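Long-range contact in conserved hypothetical secreted protein (Helicobacter pylori, PDB 4RNZ), which is a cell-shape-determining M23B-family metallopeptidase, probably a zinc-dependent endopeptidase that trims peptidoglycan: residues A226-V240 with K275-V289. Sequence-based numbering, arbitrary orientation.
Sequences AKHGSLIHSASDGRV and KKGSFVKKGQIIGRV
Arg239 passes its extended chain obliquely across the Phe279 ring, CD over the face near the rim (CH-pi, 4.0 Å to the centroid) and the guanidinium beyond it, its plane 23° from the ring, with CE1 over one guanidinium face. Both belong to two antiparallel strand pairings of the M23 peptidase domain, 231-233 with 285-289 and 238-240 with 279-280. At the guanidinium edge NE donates to Gly277 O (3.0 Å). Arg288 has Leu231 CD2 centred over one face, while its NH1 reaches a lone pair of Gly229 O at 2.8 Å. Val289 O stands over the centre of the His228 ring, Ile285 CA over one face of His233, toward the rim. Opposite Ile232 the strand 285-289 carries an extra residue, a classic beta bulge: Ile232 O takes the N-H of Ile286 and, weakly, that of Gly287. On the buried face Ile232 crosses Ile286 and Val289 at about right angles and packs on Tyr264 and Leu300, its side chain about 9 Å from that of the zinc ligand His301. Between the pairings Asp237 OD1 takes Lys282 N on its anti lone pair (2.8 Å). With CG beside the backbone N (chi1 -64°), His233 aims ND1 at Gly283 O, 2.8 Å away and nearly straight (174°); the oxygen lies in the ring plane, while ND1 stands above the Gly283 carbonyl plane, not on a lone pair.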
loop_
_atom_site.group_PDB
_atom_site.type_symbol
_atom_site.label_atom_id
_atom_site.label_comp_id
_atom_site.label_asym_id
_atom_site.label_seq_id
_atom_site.Cartn_x
_atom_site.Cartn_y
_atom_site.Cartn_z
ATOM N N ALA A 226 21.309 -9.203 -12.030
ATOM C CA ALA A 226 21.289 -9.459 -13.452
ATOM C C ALA A 226 22.419 -8.729 -14.126
ATOM O O ALA A 226 22.953 -7.774 -13.594
ATOM C CB ALA A 226 19.984 -9.000 -14.044
ATOM N N LYS A 227 22.726 -9.154 -15.335
ATOM C CA LYS A 227 23.739 -8.507 -16.155
ATOM C C LYS A 227 23.337 -7.121 -16.563
ATOM O O LYS A 227 22.175 -6.854 -16.911
ATOM C CB LYS A 227 24.004 -9.336 -17.415
ATOM C CG LYS A 227 24.977 -8.678 -18.378
ATOM C CD LYS A 227 25.603 -9.680 -19.324
ATOM C CE LYS A 227 26.755 -9.053 -20.088
ATOM N NZ LYS A 227 27.664 -10.122 -20.581
ATOM N N HIS A 228 24.318 -6.225 -16.550
ATOM C CA HIS A 228 24.094 -4.870 -17.021
ATOM C C HIS A 228 23.546 -4.937 -18.439
ATOM O O HIS A 228 24.053 -5.705 -19.268
ATOM C CB HIS A 228 25.396 -4.062 -16.954
ATOM C CG HIS A 228 25.202 -2.611 -17.236
ATOM N ND1 HIS A 228 25.145 -2.108 -18.516
ATOM C CD2 HIS A 228 24.998 -1.559 -16.409
ATOM C CE1 HIS A 228 24.926 -0.806 -18.470
ATOM N NE2 HIS A 228 24.828 -0.450 -17.202
ATOM N N GLY A 229 22.485 -4.183 -18.724
ATOM C CA GLY A 229 21.857 -4.222 -20.051
ATOM C C GLY A 229 20.734 -5.232 -20.226
ATOM O O GLY A 229 20.029 -5.204 -21.237
ATOM N N SER A 230 20.540 -6.118 -19.251
ATOM C CA SER A 230 19.464 -7.109 -19.334
ATOM C C SER A 230 18.088 -6.427 -19.558
ATOM O O SER A 230 17.782 -5.384 -18.968
ATOM C CB SER A 230 19.429 -7.955 -18.050
ATOM O OG SER A 230 20.587 -8.743 -17.880
ATOM N N LEU A 231 17.276 -6.999 -20.432
ATOM C CA LEU A 231 15.962 -6.466 -20.689
ATOM C C LEU A 231 15.042 -6.568 -19.468
ATOM O O LEU A 231 14.995 -7.593 -18.798
ATOM C CB LEU A 231 15.316 -7.166 -21.866
ATOM C CG LEU A 231 16.073 -7.037 -23.191
ATOM C CD1 LEU A 231 15.210 -7.581 -24.313
ATOM C CD2 LEU A 231 16.476 -5.603 -23.466
ATOM N N ILE A 232 14.304 -5.483 -19.216
ATOM C CA ILE A 232 13.310 -5.422 -18.152
ATOM C C ILE A 232 11.956 -5.292 -18.819
ATOM O O ILE A 232 11.747 -4.428 -19.688
ATOM C CB ILE A 232 13.539 -4.218 -17.212
ATOM C CG1 ILE A 232 14.946 -4.303 -16.585
ATOM C CG2 ILE A 232 12.473 -4.182 -16.112
ATOM C CD1 ILE A 232 15.405 -3.018 -15.928
ATOM N N HIS A 233 11.059 -6.193 -18.432
ATOM C CA HIS A 233 9.729 -6.287 -18.971
ATOM C C HIS A 233 8.722 -5.997 -17.870
ATOM O O HIS A 233 8.894 -6.443 -16.731
ATOM C CB HIS A 233 9.470 -7.697 -19.493
ATOM C CG HIS A 233 10.351 -8.098 -20.635
ATOM N ND1 HIS A 233 9.872 -8.255 -21.916
ATOM C CD2 HIS A 233 11.673 -8.383 -20.687
ATOM C CE1 HIS A 233 10.871 -8.597 -22.717
ATOM N NE2 HIS A 233 11.971 -8.695 -21.993
ATOM N N SER A 234 7.652 -5.295 -18.205
ATOM C CA SER A 234 6.597 -4.996 -17.224
ATOM C C SER A 234 5.960 -6.269 -16.691
ATOM O O SER A 234 5.534 -7.129 -17.456
ATOM C CB SER A 234 5.492 -4.129 -17.850
ATOM O OG SER A 234 4.483 -3.840 -16.891
ATOM N N ALA A 235 5.853 -6.371 -15.373
ATOM C CA ALA A 235 5.251 -7.540 -14.747
ATOM C C ALA A 235 3.750 -7.569 -14.913
ATOM O O ALA A 235 3.126 -8.588 -14.587
ATOM C CB ALA A 235 5.580 -7.568 -13.277
ATOM N N SER A 236 3.173 -6.448 -15.380
ATOM C CA SER A 236 1.735 -6.306 -15.512
ATOM C C SER A 236 1.358 -5.278 -16.581
ATOM O O SER A 236 2.199 -4.528 -17.083
ATOM C CB SER A 236 1.125 -5.818 -14.196
ATOM O OG SER A 236 1.503 -4.465 -13.953
ATOM N N ASP A 237 0.073 -5.249 -16.888
ATOM C CA ASP A 237 -0.511 -4.129 -17.590
ATOM C C ASP A 237 -0.456 -2.956 -16.655
ATOM O O ASP A 237 -0.361 -3.131 -15.427
ATOM C CB ASP A 237 -1.985 -4.352 -17.921
ATOM C CG ASP A 237 -2.211 -5.389 -19.002
ATOM O OD1 ASP A 237 -1.236 -5.942 -19.575
ATOM O OD2 ASP A 237 -3.395 -5.633 -19.268
ATOM N N GLY A 238 -0.550 -1.760 -17.223
ATOM C CA GLY A 238 -0.766 -0.574 -16.401
ATOM C C GLY A 238 -0.420 0.704 -17.107
ATOM O O GLY A 238 -0.245 0.728 -18.330
ATOM N N ARG A 239 -0.298 1.766 -16.316
ATOM C CA ARG A 239 0.032 3.095 -16.841
ATOM C C ARG A 239 1.238 3.665 -16.126
ATOM O O ARG A 239 1.324 3.610 -14.894
ATOM C CB ARG A 239 -1.155 4.054 -16.684
ATOM C CG ARG A 239 -1.010 5.300 -17.541
ATOM C CD ARG A 239 -2.252 6.175 -17.490
ATOM N NE ARG A 239 -2.135 7.324 -18.394
ATOM C CZ ARG A 239 -3.074 8.260 -18.548
ATOM N NH1 ARG A 239 -4.215 8.182 -17.870
ATOM N NH2 ARG A 239 -2.879 9.273 -19.391
ATOM N N VAL A 240 2.169 4.212 -16.891
ATOM C CA VAL A 240 3.366 4.801 -16.317
ATOM C C VAL A 240 2.991 6.057 -15.539
ATOM O O VAL A 240 2.355 6.936 -16.076
ATOM C CB VAL A 240 4.388 5.179 -17.392
ATOM C CG1 VAL A 240 5.616 5.854 -16.774
ATOM C CG2 VAL A 240 4.815 3.945 -18.145
ATOM N N LYS A 275 6.824 6.917 -21.940
ATOM C CA LYS A 275 6.751 8.153 -21.156
ATOM C C LYS A 275 5.645 8.142 -20.127
ATOM O O LYS A 275 4.707 7.328 -20.174
ATOM C CB LYS A 275 6.587 9.377 -22.072
ATOM C CG LYS A 275 5.226 9.476 -22.733
ATOM C CD LYS A 275 5.228 10.334 -23.994
ATOM C CE LYS A 275 4.009 9.998 -24.853
ATOM N NZ LYS A 275 3.796 10.944 -25.989
ATOM N N LYS A 276 5.759 9.077 -19.196
ATOM C CA LYS A 276 4.680 9.387 -18.277
ATOM C C LYS A 276 3.338 9.305 -18.993
ATOM O O LYS A 276 3.167 9.828 -20.088
ATOM C CB LYS A 276 4.901 10.783 -17.710
ATOM C CG LYS A 276 4.231 11.038 -16.380
ATOM C CD LYS A 276 4.993 12.109 -15.611
ATOM C CE LYS A 276 4.354 12.440 -14.274
ATOM N NZ LYS A 276 2.863 12.476 -14.332
ATOM N N GLY A 277 2.385 8.611 -18.388
ATOM C CA GLY A 277 1.113 8.370 -19.038
ATOM C C GLY A 277 1.045 7.249 -20.064
ATOM O O GLY A 277 -0.058 6.893 -20.487
ATOM N N SER A 278 2.177 6.673 -20.481
ATOM C CA SER A 278 2.119 5.556 -21.444
ATOM C C SER A 278 1.337 4.409 -20.835
ATOM O O SER A 278 1.511 4.105 -19.663
ATOM C CB SER A 278 3.500 5.019 -21.808
ATOM O OG SER A 278 4.280 5.952 -22.537
ATOM N N PHE A 279 0.465 3.798 -21.623
ATOM C CA PHE A 279 -0.124 2.531 -21.239
ATOM C C PHE A 279 0.844 1.421 -21.644
ATOM O O PHE A 279 1.361 1.440 -22.768
ATOM C CB PHE A 279 -1.488 2.347 -21.880
ATOM C CG PHE A 279 -2.547 3.207 -21.263
ATOM C CD1 PHE A 279 -2.621 4.564 -21.563
ATOM C CD2 PHE A 279 -3.447 2.673 -20.353
ATOM C CE1 PHE A 279 -3.592 5.364 -20.985
ATOM C CE2 PHE A 279 -4.422 3.468 -19.772
ATOM C CZ PHE A 279 -4.489 4.814 -20.083
ATOM N N VAL A 280 1.121 0.501 -20.716
ATOM C CA VAL A 280 1.999 -0.657 -20.985
ATOM C C VAL A 280 1.281 -1.985 -20.823
ATOM O O VAL A 280 0.302 -2.091 -20.084
ATOM C CB VAL A 280 3.240 -0.683 -20.070
ATOM C CG1 VAL A 280 3.973 0.662 -20.100
ATOM C CG2 VAL A 280 2.859 -1.055 -18.647
ATOM N N LYS A 281 1.790 -3.018 -21.501
ATOM C CA LYS A 281 1.205 -4.338 -21.393
ATOM C C LYS A 281 2.139 -5.228 -20.620
ATOM O O LYS A 281 3.353 -5.045 -20.667
ATOM C CB LYS A 281 0.974 -4.937 -22.775
ATOM C CG LYS A 281 -0.269 -4.418 -23.464
ATOM C CD LYS A 281 -0.592 -5.312 -24.653
ATOM C CE LYS A 281 -1.685 -4.718 -25.523
ATOM N NZ LYS A 281 -2.951 -4.570 -24.749
ATOM N N LYS A 282 1.571 -6.198 -19.919
ATOM C CA LYS A 282 2.369 -7.204 -19.294
ATOM C C LYS A 282 3.292 -7.799 -20.361
ATOM O O LYS A 282 2.832 -8.130 -21.453
ATOM C CB LYS A 282 1.482 -8.280 -18.672
ATOM C CG LYS A 282 2.283 -9.382 -18.003
ATOM C CD LYS A 282 1.503 -10.113 -16.925
ATOM C CE LYS A 282 0.689 -11.235 -17.508
ATOM N NZ LYS A 282 0.138 -12.067 -16.400
ATOM N N GLY A 283 4.589 -7.871 -20.062
ATOM C CA GLY A 283 5.582 -8.451 -20.967
ATOM C C GLY A 283 6.272 -7.454 -21.860
ATOM O O GLY A 283 7.217 -7.788 -22.565
ATOM N N GLN A 284 5.800 -6.218 -21.856
ATOM C CA GLN A 284 6.389 -5.195 -22.704
ATOM C C GLN A 284 7.724 -4.760 -22.136
ATOM O O GLN A 284 7.840 -4.577 -20.928
ATOM C CB GLN A 284 5.441 -4.016 -22.739
ATOM C CG GLN A 284 5.870 -2.832 -23.590
ATOM C CD GLN A 284 4.767 -1.810 -23.647
ATOM O OE1 GLN A 284 3.602 -2.137 -23.515
ATOM N NE2 GLN A 284 5.121 -0.585 -23.871
ATOM N N ILE A 285 8.719 -4.556 -22.999
ATOM C CA ILE A 285 10.047 -4.087 -22.567
ATOM C C ILE A 285 9.915 -2.634 -22.088
ATOM O O ILE A 285 9.379 -1.816 -22.797
ATOM C CB ILE A 285 11.090 -4.153 -23.720
ATOM C CG1 ILE A 285 11.344 -5.612 -24.140
ATOM C CG2 ILE A 285 12.427 -3.557 -23.282
ATOM C CD1 ILE A 285 11.974 -5.792 -25.503
ATOM N N ILE A 286 10.397 -2.334 -20.886
ATOM C CA ILE A 286 10.355 -0.973 -20.361
ATOM C C ILE A 286 11.740 -0.374 -20.122
ATOM O O ILE A 286 11.851 0.813 -19.802
ATOM C CB ILE A 286 9.485 -0.890 -19.081
ATOM C CG1 ILE A 286 9.971 -1.858 -17.996
ATOM C CG2 ILE A 286 8.047 -1.222 -19.416
ATOM C CD1 ILE A 286 9.222 -1.674 -16.679
ATOM N N GLY A 287 12.794 -1.154 -20.346
ATOM C CA GLY A 287 14.142 -0.664 -20.155
ATOM C C GLY A 287 15.175 -1.766 -19.996
ATOM O O GLY A 287 14.961 -2.909 -20.407
ATOM N N ARG A 288 16.281 -1.415 -19.360
ATOM C CA ARG A 288 17.412 -2.280 -19.233
ATOM C C ARG A 288 18.015 -2.097 -17.875
ATOM O O ARG A 288 18.051 -0.969 -17.349
ATOM C CB ARG A 288 18.470 -1.920 -20.283
ATOM C CG ARG A 288 18.118 -2.248 -21.721
ATOM C CD ARG A 288 19.273 -1.790 -22.623
ATOM N NE ARG A 288 19.083 -2.161 -24.018
ATOM C CZ ARG A 288 19.475 -3.317 -24.558
ATOM N NH1 ARG A 288 20.081 -4.248 -23.832
ATOM N NH2 ARG A 288 19.263 -3.543 -25.831
ATOM N N VAL A 289 18.549 -3.182 -17.331
ATOM C CA VAL A 289 19.191 -3.170 -16.026
ATOM C C VAL A 289 20.429 -2.273 -16.015
ATOM O O VAL A 289 21.221 -2.259 -16.969
ATOM C CB VAL A 289 19.637 -4.594 -15.624
ATOM C CG1 VAL A 289 20.520 -4.591 -14.390
ATOM C CG2 VAL A 289 18.432 -5.487 -15.392
#